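Local coordinates for protein hydrogen peroxide-inducible genes activator (Corynebacterium glutamicum, PDB 6G1D) that probably senses hydrogen peroxide as a redox-regulated, LysR-type transcription factor that switches on hydrogen peroxide-inducible genes, at residues 106-111 and 133-138; 155-160 and 279-284; 163-168 and 284-289; 167-172 and 298-303. The protein carries 1 engineered substitution. All blocks are in the same frame, centred on the assembly; numbering follows the deposited sequence. Where two conformers were deposited one is given.

Interaction 1: residues 106-111 and 133-138; sequences IIPTAA and IVEDQT. With SO4 (sulfate ion), chain M.
With CG anti to the backbone N (chi1 179°) and the chain extended beyond it, Glu135 reaches across from the last residue of its strand and lays its carboxylate against the turn at Pro108 and Ala111. OE2 arrives beside Pro108 CA at 3.5 Å and sits equally close to Ala111 CB. Water 1 ties the same OE2, at 2.6 Å, to Pro108 O. The carboxylate looks across the dimer as well: Thr239 of the second subunit bonds OE2, while the backbone N atoms of Ser235 and Ser236 of that subunit hold OE1, so both oxygens are gripped in a buried place. Behind it the two backbones run parallel. Ile106 N gives its hydrogen to Val134 O at 2.9 Å, and Asp136 N returns a longer bond to Ile106 O at 3.2 Å. Ile107 and Thr138 then lie side by side, with Ile107 CG2 3.5 Å from Thr138 OG1, and both border a sulfate, probably from the crystallisation liquor. Thr109 N bonds sulfate O1 at 2.9 Å, and His207, Ser208 and Leu209 also bond the sulfate. Gln137 occupies the N-cap position of helix 138-147. Parallel strands joined through helix 111-125 make a beta-alpha-beta crossover, and an anion held beside their C-terminal ends is consistent with the ligand pocket of a periplasmic-binding-protein-like regulatory domain.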
loop_
_atom_site.group_PDB
_atom_site.type_symbol
_atom_site.label_atom_id
_atom_site.label_comp_id
_atom_site.label_asym_id
_atom_site.label_seq_id
_atom_site.Cartn_x
_atom_site.Cartn_y
_atom_site.Cartn_z
ATOM N N ILE B 106 16.574 -12.797 -2.552
ATOM C CA ILE B 106 17.463 -12.725 -1.393
ATOM C C ILE B 106 16.892 -11.774 -0.359
ATOM O O ILE B 106 16.428 -10.702 -0.715
ATOM C CB ILE B 106 18.869 -12.229 -1.760
ATOM C CG1 ILE B 106 19.424 -12.940 -2.998
ATOM C CG2 ILE B 106 19.815 -12.392 -0.579
ATOM C CD1 ILE B 106 20.779 -12.415 -3.489
ATOM N N ILE B 107 16.984 -12.171 0.911
ATOM C CA ILE B 107 16.561 -11.324 2.024
ATOM C C ILE B 107 17.435 -10.046 2.150
ATOM O O ILE B 107 18.642 -10.075 1.834
ATOM C CB ILE B 107 16.509 -12.097 3.355
ATOM C CG1 ILE B 107 17.878 -12.648 3.759
ATOM C CG2 ILE B 107 15.488 -13.234 3.284
ATOM C CD1 ILE B 107 17.902 -13.230 5.147
ATOM N N PRO B 108 16.828 -8.919 2.565
ATOM C CA PRO B 108 17.542 -7.639 2.510
ATOM C C PRO B 108 18.772 -7.503 3.409
ATOM O O PRO B 108 19.624 -6.662 3.125
ATOM C CB PRO B 108 16.495 -6.610 2.952
ATOM C CG PRO B 108 15.187 -7.283 2.919
ATOM C CD PRO B 108 15.392 -8.750 2.891
ATOM N N THR B 109 18.847 -8.285 4.486
ATOM C CA THR B 109 20.005 -8.263 5.365
ATOM C C THR B 109 21.101 -9.255 4.958
ATOM O O THR B 109 22.050 -9.425 5.709
ATOM C CB THR B 109 19.622 -8.505 6.851
ATOM O OG1 THR B 109 19.163 -9.846 7.033
ATOM C CG2 THR B 109 18.572 -7.489 7.300
ATOM N N ALA B 110 20.933 -9.940 3.824
ATOM C CA ALA B 110 22.018 -10.682 3.195
ATOM C C ALA B 110 22.412 -10.139 1.823
ATOM O O ALA B 110 23.616 -10.093 1.514
ATOM C CB ALA B 110 21.671 -12.149 3.093
ATOM N N ALA B 111 21.427 -9.693 1.029
ATOM C CA ALA B 111 21.636 -9.324 -0.378
ATOM C C ALA B 111 22.821 -8.392 -0.694
ATOM O O ALA B 111 23.700 -8.753 -1.430
ATOM C CB ALA B 111 20.358 -8.703 -0.947
ATOM N N ILE B 133 17.801 -10.482 -9.764
ATOM C CA ILE B 133 17.857 -10.452 -8.328
ATOM C C ILE B 133 16.578 -9.800 -7.858
ATOM O O ILE B 133 16.224 -8.737 -8.329
ATOM C CB ILE B 133 19.076 -9.641 -7.811
ATOM C CG1 ILE B 133 20.378 -10.183 -8.420
ATOM C CG2 ILE B 133 19.126 -9.693 -6.294
ATOM C CD1 ILE B 133 20.668 -11.647 -8.095
ATOM N N VAL B 134 15.880 -10.463 -6.944
ATOM C CA VAL B 134 14.742 -9.894 -6.271
ATOM C C VAL B 134 15.034 -9.847 -4.775
ATOM O O VAL B 134 15.175 -10.874 -4.136
ATOM C CB VAL B 134 13.471 -10.731 -6.540
ATOM C CG1 VAL B 134 12.286 -10.172 -5.767
ATOM C CG2 VAL B 134 13.159 -10.708 -8.028
ATOM N N GLU B 135 15.164 -8.642 -4.253
ATOM C CA GLU B 135 15.501 -8.447 -2.853
ATOM C C GLU B 135 14.171 -8.165 -2.164
ATOM O O GLU B 135 13.515 -7.181 -2.480
ATOM C CB GLU B 135 16.428 -7.251 -2.691
ATOM C CG GLU B 135 16.795 -6.970 -1.251
ATOM C CD GLU B 135 17.647 -5.725 -1.073
ATOM O OE1 GLU B 135 17.375 -4.707 -1.768
ATOM O OE2 GLU B 135 18.546 -5.748 -0.210
ATOM N N ASP B 136 13.755 -9.031 -1.255
ATOM C CA ASP B 136 12.476 -8.838 -0.554
ATOM C C ASP B 136 12.486 -9.683 0.700
ATOM O O ASP B 136 13.314 -10.556 0.871
ATOM C CB ASP B 136 11.275 -9.204 -1.463
ATOM C CG ASP B 136 9.998 -8.345 -1.174
ATOM O OD1 ASP B 136 9.782 -7.861 -0.037
ATOM O OD2 ASP B 136 9.179 -8.159 -2.098
ATOM N N GLN B 137 11.562 -9.387 1.602
ATOM C CA GLN B 137 11.448 -10.102 2.871
ATOM C C GLN B 137 10.933 -11.521 2.638
ATOM O O GLN B 137 10.309 -11.835 1.606
ATOM C CB GLN B 137 10.526 -9.323 3.812
ATOM C CG GLN B 137 11.151 -7.994 4.244
ATOM C CD GLN B 137 10.189 -7.055 4.991
ATOM O OE1 GLN B 137 10.630 -6.075 5.573
ATOM N NE2 GLN B 137 8.888 -7.344 4.976
ATOM N N THR B 138 11.187 -12.347 3.644
ATOM C CA THR B 138 11.022 -13.788 3.579
ATOM C C THR B 138 9.636 -14.243 3.104
ATOM O O THR B 138 9.522 -15.071 2.201
ATOM C CB THR B 138 11.368 -14.386 4.961
ATOM O OG1 THR B 138 12.750 -14.037 5.333
ATOM C CG2 THR B 138 11.210 -15.885 4.947
HETATM S S SO4 M . 15.691 -9.930 6.643
HETATM O O1 SO4 M . 17.136 -10.169 5.853
HETATM O O2 SO4 M . 14.408 -11.016 6.348
HETATM O O3 SO4 M . 16.177 -9.931 8.238
HETATM O O4 SO4 M . 15.222 -8.468 6.134
HETATM O O HOH W 1 19.045 -4.142 1.734
#

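Interaction 2: residues 155-160 and 279-284; sequences MALPSE and NRRIGL
Ile282 CD1 sits between the Met155 backbone, 4.0 Å from Met155 C, and one face of the Arg280 guanidinium, 3.6 Å above its plane and shifted toward the rim. The guanidinium is also held by its nitrogens, NH2 in a salt bridge with Glu172 and NH1 in a hydrogen bond to Thr109. Between the strands, Met155 and Gly283 form a hydrogen-bonded antiparallel pair: Gly283 N reaches Met155 O at 2.9 Å, and Met155 N reaches Gly283 O at 3.1 Å. Ala156 faces Ile282 as the next, non-hydrogen-bonded pair, and Leu157 N closes the ladder on Arg281 O at 2.8 Å. Leu157 turns its CG beside its own backbone N (chi1 -61°), which sets the branch point on the bare backbone of Gly283, 3.7 Å from CA. Beyond it comes the cis peptide to Pro158; water 2 bridges the two segments, accepting from Arg281 N and donating weakly to Leu157 O. Strand 279-284 thus runs against strand 152-156, itself parallel to strand 100-106. One reversed strand beside the parallel strands 129-135, 100-106 and 152-156 is the sheet topology of type II periplasmic-binding-protein folds.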
loop_
_atom_site.group_PDB
_atom_site.type_symbol
_atom_site.label_atom_id
_atom_site.label_comp_id
_atom_site.label_asym_id
_atom_site.label_seq_id
_atom_site.Cartn_x
_atom_site.Cartn_y
_atom_site.Cartn_z
ATOM N N MET B 155 17.547 -17.321 2.169
ATOM C CA MET B 155 16.981 -16.811 3.404
ATOM C C MET B 155 17.520 -17.578 4.580
ATOM O O MET B 155 18.190 -18.604 4.408
ATOM C CB MET B 155 15.439 -16.944 3.353
ATOM C CG MET B 155 14.945 -18.371 3.381
ATOM S SD MET B 155 13.174 -18.453 2.936
ATOM C CE MET B 155 13.462 -18.585 1.186
ATOM N N ALA B 156 17.048 -17.223 5.774
ATOM C CA ALA B 156 17.346 -18.003 6.974
ATOM C C ALA B 156 16.497 -19.273 7.034
ATOM O O ALA B 156 15.345 -19.295 6.579
ATOM C CB ALA B 156 17.159 -17.174 8.221
ATOM N N LEU B 157 17.097 -20.339 7.550
ATOM C CA LEU B 157 16.431 -21.598 7.729
ATOM C C LEU B 157 16.085 -21.803 9.196
ATOM O O LEU B 157 16.783 -21.272 10.062
ATOM C CB LEU B 157 17.368 -22.725 7.292
ATOM C CG LEU B 157 17.813 -22.720 5.844
ATOM C CD1 LEU B 157 18.499 -24.066 5.571
ATOM C CD2 LEU B 157 16.675 -22.478 4.880
ATOM N N PRO B 158 15.045 -22.613 9.486
ATOM C CA PRO B 158 14.137 -23.279 8.542
ATOM C C PRO B 158 13.127 -22.314 7.877
ATOM O O PRO B 158 12.713 -21.349 8.479
ATOM C CB PRO B 158 13.421 -24.313 9.403
ATOM C CG PRO B 158 13.476 -23.744 10.779
ATOM C CD PRO B 158 14.764 -22.994 10.881
ATOM N N SER B 159 12.781 -22.580 6.626
ATOM C CA SER B 159 11.785 -21.804 5.903
ATOM C C SER B 159 10.377 -22.071 6.438
ATOM O O SER B 159 9.511 -21.210 6.359
ATOM C CB SER B 159 11.824 -22.129 4.409
ATOM O OG SER B 159 11.215 -23.387 4.150
ATOM N N GLU B 160 10.167 -23.281 6.978
ATOM C CA GLU B 160 8.859 -23.757 7.456
ATOM C C GLU B 160 7.769 -23.656 6.375
ATOM O O GLU B 160 6.594 -23.412 6.639
ATOM C CB GLU B 160 8.451 -23.055 8.773
ATOM C CG GLU B 160 9.259 -23.461 10.007
ATOM C CD GLU B 160 9.196 -24.945 10.364
ATOM O OE1 GLU B 160 10.241 -25.526 10.761
ATOM O OE2 GLU B 160 8.102 -25.539 10.247
ATOM N N ASN B 279 24.194 -16.577 15.969
ATOM C CA ASN B 279 24.363 -16.661 14.519
ATOM C C ASN B 279 23.005 -16.904 13.819
ATOM O O ASN B 279 21.999 -17.068 14.488
ATOM C CB ASN B 279 25.431 -17.750 14.188
ATOM C CG ASN B 279 24.988 -19.147 14.552
ATOM O OD1 ASN B 279 23.831 -19.405 14.813
ATOM N ND2 ASN B 279 25.936 -20.063 14.569
ATOM N N ARG B 280 22.989 -16.903 12.494
ATOM C CA ARG B 280 21.800 -17.334 11.727
ATOM C C ARG B 280 22.247 -18.367 10.720
ATOM O O ARG B 280 23.402 -18.323 10.258
ATOM C CB ARG B 280 21.153 -16.163 11.024
ATOM C CG ARG B 280 22.036 -15.481 10.001
ATOM C CD ARG B 280 21.330 -14.335 9.379
ATOM N NE ARG B 280 22.155 -13.654 8.400
ATOM C CZ ARG B 280 21.753 -12.593 7.715
ATOM N NH1 ARG B 280 20.528 -12.090 7.902
ATOM N NH2 ARG B 280 22.565 -12.034 6.840
ATOM N N ARG B 281 21.364 -19.313 10.408
ATOM C CA ARG B 281 21.641 -20.317 9.384
ATOM C C ARG B 281 21.017 -19.853 8.085
ATOM O O ARG B 281 19.792 -19.682 8.014
ATOM C CB ARG B 281 21.126 -21.698 9.800
ATOM C CG ARG B 281 21.351 -22.763 8.729
ATOM C CD ARG B 281 21.473 -24.139 9.331
ATOM N NE ARG B 281 22.823 -24.399 9.848
ATOM C CZ ARG B 281 23.137 -25.408 10.663
ATOM N NH1 ARG B 281 22.213 -26.209 11.172
ATOM N NH2 ARG B 281 24.408 -25.550 11.042
ATOM N N ILE B 282 21.852 -19.638 7.079
ATOM C CA ILE B 282 21.423 -19.227 5.762
ATOM C C ILE B 282 21.383 -20.451 4.860
ATOM O O ILE B 282 22.215 -21.374 4.979
ATOM C CB ILE B 282 22.381 -18.172 5.180
ATOM C CG1 ILE B 282 22.338 -16.913 6.014
ATOM C CG2 ILE B 282 22.004 -17.813 3.748
ATOM C CD1 ILE B 282 20.979 -16.200 6.057
ATOM N N GLY B 283 20.386 -20.458 3.990
ATOM C CA GLY B 283 20.114 -21.592 3.113
ATOM C C GLY B 283 19.516 -21.151 1.791
ATOM O O GLY B 283 19.031 -20.005 1.635
ATOM N N LEU B 284 19.520 -22.078 0.845
ATOM C CA LEU B 284 18.946 -21.851 -0.461
ATOM C C LEU B 284 17.649 -22.660 -0.523
ATOM O O LEU B 284 17.657 -23.859 -0.267
ATOM C CB LEU B 284 19.944 -22.290 -1.545
ATOM C CG LEU B 284 19.609 -21.809 -2.931
ATOM C CD1 LEU B 284 19.549 -20.285 -3.009
ATOM C CD2 LEU B 284 20.643 -22.328 -3.937
HETATM O O HOH W 2 18.775 -18.924 11.339
#

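Interaction 3: residues 163-168 and 284-289; sequences GMKEIP and LVYRSS
Lys165 drapes over Tyr286 across an antiparallel ladder, part of the pair of long strands, 164-179 and 267-287, that in LysR-type regulatory domains runs between the two subdomains. The phenol is the broad bump on this side of the sheet. Tyr286 CG stands between its backbone N and carbonyl carbon (chi1 66°), which lays the ring back along the sheet toward the other strand. Lys165 CB sits over one ring face, 3.9 Å from the centroid and 22° off the normal, a CH-pi contact. Its chain continues past the hydroxyl, with CD 3.4 Å from Tyr286 OH, and NZ makes only a weak bond to that oxygen. Ile167 fills the angle at the ring's edge: CG1 lies in the ring plane, and CD1 comes to 3.8 Å from Tyr286 CE1. The notch on the far side of Lys165 is taken by Ser288, whose CB meets Lys165 CG at 3.6 Å. Phe296 of helix 293-316 adds an edge-to-face contact with the tyrosine ring. On this same face Leu284 packs beside Ile167. The reverse face is shaped by Val285, whose CG1 rests against Met164 CB at 3.7 Å as the two side chains cross at about a right angle, and Leu145 of helix 138-147 covers both. Lys165 and Tyr286 also exchange a pair of backbone bonds, as do Ile167 and Leu284. At the end of the ladder, where the strand breaks into loop, Ser288 N points almost straight at Gly163 O, 2.9 Å away with an angle of 177° at the hydrogen.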
loop_
_atom_site.group_PDB
_atom_site.type_symbol
_atom_site.label_atom_id
_atom_site.label_comp_id
_atom_site.label_asym_id
_atom_site.label_seq_id
_atom_site.Cartn_x
_atom_site.Cartn_y
_atom_site.Cartn_z
ATOM N N GLY B 163 6.062 -26.967 0.646
ATOM C CA GLY B 163 6.453 -27.567 -0.656
ATOM C C GLY B 163 7.931 -27.424 -1.061
ATOM O O GLY B 163 8.200 -27.359 -2.257
ATOM N N MET B 164 8.805 -27.031 -0.142
ATOM C CA MET B 164 10.130 -26.518 -0.493
ATOM C C MET B 164 11.233 -27.477 -0.087
ATOM O O MET B 164 11.081 -28.223 0.860
ATOM C CB MET B 164 10.363 -25.161 0.183
ATOM C CG MET B 164 9.338 -24.096 -0.154
ATOM S SD MET B 164 9.131 -23.771 -1.885
ATOM C CE MET B 164 7.948 -22.429 -1.799
ATOM N N LYS B 165 12.335 -27.475 -0.839
ATOM C CA LYS B 165 13.585 -28.093 -0.387
ATOM C C LYS B 165 14.532 -26.985 0.072
ATOM O O LYS B 165 14.483 -25.877 -0.427
ATOM C CB LYS B 165 14.264 -28.910 -1.484
ATOM C CG LYS B 165 13.520 -30.184 -1.885
ATOM C CD LYS B 165 14.413 -31.225 -2.532
ATOM C CE LYS B 165 13.730 -32.007 -3.669
ATOM N NZ LYS B 165 14.742 -32.376 -4.706
ATOM N N GLU B 166 15.422 -27.330 0.990
ATOM C CA GLU B 166 16.366 -26.407 1.583
ATOM C C GLU B 166 17.779 -26.956 1.433
ATOM O O GLU B 166 18.024 -28.117 1.782
ATOM C CB GLU B 166 16.056 -26.274 3.071
ATOM C CG GLU B 166 14.660 -25.753 3.356
ATOM C CD GLU B 166 14.341 -25.590 4.811
ATOM O OE1 GLU B 166 15.027 -26.190 5.664
ATOM O OE2 GLU B 166 13.395 -24.843 5.088
ATOM N N ILE B 167 18.692 -26.136 0.921
ATOM C CA ILE B 167 20.108 -26.482 0.891
ATOM C C ILE B 167 20.796 -25.597 1.941
ATOM O O ILE B 167 20.834 -24.387 1.750
ATOM C CB ILE B 167 20.762 -26.226 -0.486
ATOM C CG1 ILE B 167 20.024 -26.966 -1.596
ATOM C CG2 ILE B 167 22.200 -26.739 -0.462
ATOM C CD1 ILE B 167 20.456 -26.559 -2.995
ATOM N N PRO B 168 21.306 -26.185 3.038
ATOM C CA PRO B 168 22.027 -25.375 4.022
ATOM C C PRO B 168 23.304 -24.812 3.405
ATOM O O PRO B 168 24.028 -25.552 2.692
ATOM C CB PRO B 168 22.407 -26.393 5.128
ATOM C CG PRO B 168 21.663 -27.642 4.841
ATOM C CD PRO B 168 21.264 -27.611 3.418
ATOM N N LEU B 284 19.520 -22.078 0.845
ATOM C CA LEU B 284 18.946 -21.851 -0.461
ATOM C C LEU B 284 17.649 -22.660 -0.523
ATOM O O LEU B 284 17.657 -23.859 -0.267
ATOM C CB LEU B 284 19.944 -22.290 -1.545
ATOM C CG LEU B 284 19.609 -21.809 -2.931
ATOM C CD1 LEU B 284 19.549 -20.285 -3.009
ATOM C CD2 LEU B 284 20.643 -22.328 -3.937
ATOM N N VAL B 285 16.550 -21.994 -0.812
ATOM C CA VAL B 285 15.233 -22.625 -0.780
ATOM C C VAL B 285 14.693 -22.667 -2.205
ATOM O O VAL B 285 14.796 -21.668 -2.934
ATOM C CB VAL B 285 14.272 -21.848 0.168
ATOM C CG1 VAL B 285 12.911 -22.524 0.241
ATOM C CG2 VAL B 285 14.846 -21.775 1.556
ATOM N N TYR B 286 14.115 -23.813 -2.587
ATOM C CA TYR B 286 13.439 -23.956 -3.878
ATOM C C TYR B 286 12.274 -24.957 -3.858
ATOM O O TYR B 286 12.128 -25.724 -2.918
ATOM C CB TYR B 286 14.450 -24.359 -4.932
ATOM C CG TYR B 286 15.060 -25.741 -4.757
ATOM C CD1 TYR B 286 16.242 -25.919 -4.067
ATOM C CD2 TYR B 286 14.486 -26.853 -5.346
ATOM C CE1 TYR B 286 16.806 -27.171 -3.905
ATOM C CE2 TYR B 286 15.057 -28.105 -5.235
ATOM C CZ TYR B 286 16.214 -28.263 -4.513
ATOM O OH TYR B 286 16.740 -29.527 -4.392
ATOM N N ARG B 287 11.448 -24.937 -4.902
ATOM C CA ARG B 287 10.257 -25.820 -4.985
ATOM C C ARG B 287 10.692 -27.270 -5.106
ATOM O O ARG B 287 11.501 -27.586 -5.971
ATOM C CB ARG B 287 9.409 -25.496 -6.197
ATOM C CG ARG B 287 8.737 -24.137 -6.158
ATOM C CD ARG B 287 7.931 -23.898 -7.441
ATOM N NE ARG B 287 8.750 -23.802 -8.644
ATOM C CZ ARG B 287 9.514 -22.754 -8.993
ATOM N NH1 ARG B 287 9.549 -21.637 -8.236
ATOM N NH2 ARG B 287 10.230 -22.807 -10.119
ATOM N N SER B 288 10.183 -28.153 -4.245
ATOM C CA SER B 288 10.580 -29.566 -4.282
ATOM C C SER B 288 10.144 -30.283 -5.575
ATOM O O SER B 288 10.699 -31.317 -5.928
ATOM C CB SER B 288 10.061 -30.302 -3.032
ATOM O OG SER B 288 8.649 -30.208 -2.951
ATOM N N SER B 289 9.178 -29.710 -6.292
ATOM C CA SER B 289 8.810 -30.197 -7.614
ATOM C C SER B 289 9.853 -29.867 -8.701
ATOM O O SER B 289 9.787 -30.414 -9.776
ATOM C CB SER B 289 7.467 -29.588 -8.033
ATOM O OG SER B 289 7.563 -28.164 -8.052
#

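Interaction 4: residues 167-172 and 298-303; sequences IPLYDE and QFALIL
Strand 167-172 and helix 298-303 run nearly side by side in the same direction, their N-to-C axes 8° apart and 8.8 Å distant, with Leu169 and Ala300 as the closest pair of CA atoms at 6.6 Å. The strand is not regular here: Leu169 and Tyr170 both face Ile282 of the adjoining strand, a classic beta bulge, and the psi of -60° at Leu169 marks the kink. Leu169 CG lies anti to its own carbonyl carbon (chi1 -60°), and from there the forked end reaches two successive footholds on the helix. CD2 rests on Ala300 CB at 3.5 Å; CD1 meets Leu303 CD1 at 3.9 Å, one helical turn further on. The small Ala300 sits at the closest approach, and Ile167 CG2 touches the same CB at 3.9 Å. This is the layered packing of an alpha/beta domain, in which helix 293-316, the last of the chain, packs along one face of the mixed sheet. Leu303 is wedged deep in that layer, also touching Leu284 and Met154 on the sheet and Met118 of helix 111-125. Leu303 O lies obliquely to the Tyr170 ring, 4.1 Å from CE2, and the ring stacks on Phe307 further along. The bulge also has a polar tie to the same helix: Gln304 NE2 bonds Leu169 O.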
loop_
_atom_site.group_PDB
_atom_site.type_symbol
_atom_site.label_atom_id
_atom_site.label_comp_id
_atom_site.label_asym_id
_atom_site.label_seq_id
_atom_site.Cartn_x
_atom_site.Cartn_y
_atom_site.Cartn_z
ATOM N N ILE B 167 18.692 -26.136 0.921
ATOM C CA ILE B 167 20.108 -26.482 0.891
ATOM C C ILE B 167 20.796 -25.597 1.941
ATOM O O ILE B 167 20.834 -24.387 1.750
ATOM C CB ILE B 167 20.762 -26.226 -0.486
ATOM C CG1 ILE B 167 20.024 -26.966 -1.596
ATOM C CG2 ILE B 167 22.200 -26.739 -0.462
ATOM C CD1 ILE B 167 20.456 -26.559 -2.995
ATOM N N PRO B 168 21.306 -26.185 3.038
ATOM C CA PRO B 168 22.027 -25.375 4.022
ATOM C C PRO B 168 23.304 -24.812 3.405
ATOM O O PRO B 168 24.028 -25.552 2.692
ATOM C CB PRO B 168 22.407 -26.393 5.128
ATOM C CG PRO B 168 21.663 -27.642 4.841
ATOM C CD PRO B 168 21.264 -27.611 3.418
ATOM N N LEU B 169 23.567 -23.531 3.624
ATOM C CA LEU B 169 24.769 -22.897 3.041
ATOM C C LEU B 169 25.834 -22.682 4.096
ATOM O O LEU B 169 26.933 -23.217 3.985
ATOM C CB LEU B 169 24.417 -21.593 2.346
ATOM C CG LEU B 169 23.401 -21.713 1.191
ATOM C CD1 LEU B 169 23.064 -20.356 0.652
ATOM C CD2 LEU B 169 23.991 -22.581 0.088
ATOM N N TYR B 170 25.501 -21.911 5.124
ATOM C CA TYR B 170 26.449 -21.585 6.193
ATOM C C TYR B 170 25.732 -21.008 7.419
ATOM O O TYR B 170 24.589 -20.561 7.312
ATOM C CB TYR B 170 27.480 -20.577 5.679
ATOM C CG TYR B 170 26.866 -19.366 5.005
ATOM C CD1 TYR B 170 26.437 -18.265 5.727
ATOM C CD2 TYR B 170 26.709 -19.324 3.623
ATOM C CE1 TYR B 170 25.880 -17.172 5.112
ATOM C CE2 TYR B 170 26.137 -18.223 3.000
ATOM C CZ TYR B 170 25.738 -17.152 3.745
ATOM O OH TYR B 170 25.192 -16.086 3.100
ATOM N N ASP B 171 26.427 -21.025 8.550
ATOM C CA ASP B 171 26.070 -20.250 9.738
ATOM C C ASP B 171 26.854 -18.927 9.752
ATOM O O ASP B 171 28.085 -18.925 9.633
ATOM C CB ASP B 171 26.397 -21.049 10.996
ATOM C CG ASP B 171 25.486 -22.208 11.190
ATOM O OD1 ASP B 171 24.296 -22.098 10.858
ATOM O OD2 ASP B 171 25.931 -23.252 11.710
ATOM N N GLU B 172 26.133 -17.823 9.844
ATOM C CA GLU B 172 26.744 -16.498 9.819
ATOM C C GLU B 172 26.620 -15.896 11.202
ATOM O O GLU B 172 25.489 -15.724 11.705
ATOM C CB GLU B 172 26.037 -15.599 8.827
ATOM C CG GLU B 172 26.538 -14.174 8.802
ATOM C CD GLU B 172 25.982 -13.367 7.653
ATOM O OE1 GLU B 172 24.889 -13.732 7.132
ATOM O OE2 GLU B 172 26.644 -12.351 7.285
ATOM N N GLN B 298 24.804 -26.482 -7.554
ATOM C CA GLN B 298 25.974 -25.761 -8.037
ATOM C C GLN B 298 25.890 -24.304 -7.631
ATOM O O GLN B 298 26.896 -23.704 -7.275
ATOM C CB GLN B 298 26.125 -25.812 -9.566
ATOM C CG GLN B 298 26.683 -27.081 -10.164
ATOM C CD GLN B 298 26.486 -27.115 -11.680
ATOM O OE1 GLN B 298 25.499 -27.667 -12.140
ATOM N NE2 GLN B 298 27.420 -26.523 -12.469
ATOM N N PHE B 299 24.704 -23.718 -7.705
ATOM C CA PHE B 299 24.559 -22.341 -7.290
ATOM C C PHE B 299 24.882 -22.198 -5.826
ATOM O O PHE B 299 25.483 -21.211 -5.428
ATOM C CB PHE B 299 23.152 -21.781 -7.569
ATOM C CG PHE B 299 23.086 -20.297 -7.477
ATOM C CD1 PHE B 299 22.258 -19.648 -6.566
ATOM C CD2 PHE B 299 23.917 -19.542 -8.272
ATOM C CE1 PHE B 299 22.273 -18.279 -6.459
ATOM C CE2 PHE B 299 23.911 -18.148 -8.187
ATOM C CZ PHE B 299 23.057 -17.515 -7.297
ATOM N N ALA B 300 24.460 -23.177 -5.018
ATOM C CA ALA B 300 24.771 -23.170 -3.585
ATOM C C ALA B 300 26.271 -23.084 -3.328
ATOM O O ALA B 300 26.707 -22.357 -2.408
ATOM C CB ALA B 300 24.218 -24.402 -2.898
ATOM N N LEU B 301 27.066 -23.838 -4.095
ATOM C CA LEU B 301 28.515 -23.786 -3.933
ATOM C C LEU B 301 29.064 -22.370 -4.181
ATOM O O LEU B 301 29.990 -21.924 -3.480
ATOM C CB LEU B 301 29.218 -24.806 -4.850
ATOM C CG LEU B 301 29.003 -26.304 -4.606
ATOM C CD1 LEU B 301 29.767 -27.060 -5.712
ATOM C CD2 LEU B 301 29.469 -26.722 -3.196
ATOM N N ILE B 302 28.505 -21.667 -5.162
ATOM C CA ILE B 302 28.860 -20.289 -5.454
ATOM C C ILE B 302 28.569 -19.387 -4.274
ATOM O O ILE B 302 29.399 -18.563 -3.890
ATOM C CB ILE B 302 28.134 -19.749 -6.715
ATOM C CG1 ILE B 302 28.582 -20.518 -7.954
ATOM C CG2 ILE B 302 28.404 -18.259 -6.916
ATOM C CD1 ILE B 302 27.829 -20.174 -9.216
ATOM N N LEU B 303 27.387 -19.539 -3.702
ATOM C CA LEU B 303 27.005 -18.758 -2.538
ATOM C C LEU B 303 27.898 -19.059 -1.320
ATOM O O LEU B 303 28.204 -18.140 -0.580
ATOM C CB LEU B 303 25.527 -18.957 -2.203
ATOM C CG LEU B 303 24.564 -18.425 -3.262
ATOM C CD1 LEU B 303 23.124 -18.843 -2.924
ATOM C CD2 LEU B 303 24.678 -16.912 -3.378
#

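All four contacts belong to one mixed sheet and its helix layers. Interaction 1 lies by the sulfate, and interaction 2 backs it directly: Arg280 NH1 is 2.8 Å from Thr109 OG1, in the residue whose backbone N bonds the sulfate. Ser208, also bonded to the sulfate, is probably the engineered residue replacing the peroxide-sensing cysteine. Interactions 2 and 3 divide strand 267-287 and share Leu284, with Ser159 OG 2.8 Å from Glu166 OE2 between them. Interaction 4 takes up Ile167 and Pro168 from interaction 3, and a salt bridge from Arg281 NH2 to Asp171 OD2, 2.8 Å, joins it to interaction 2. Interactions 1 and 3, with centres about 16 Å apart, do not touch.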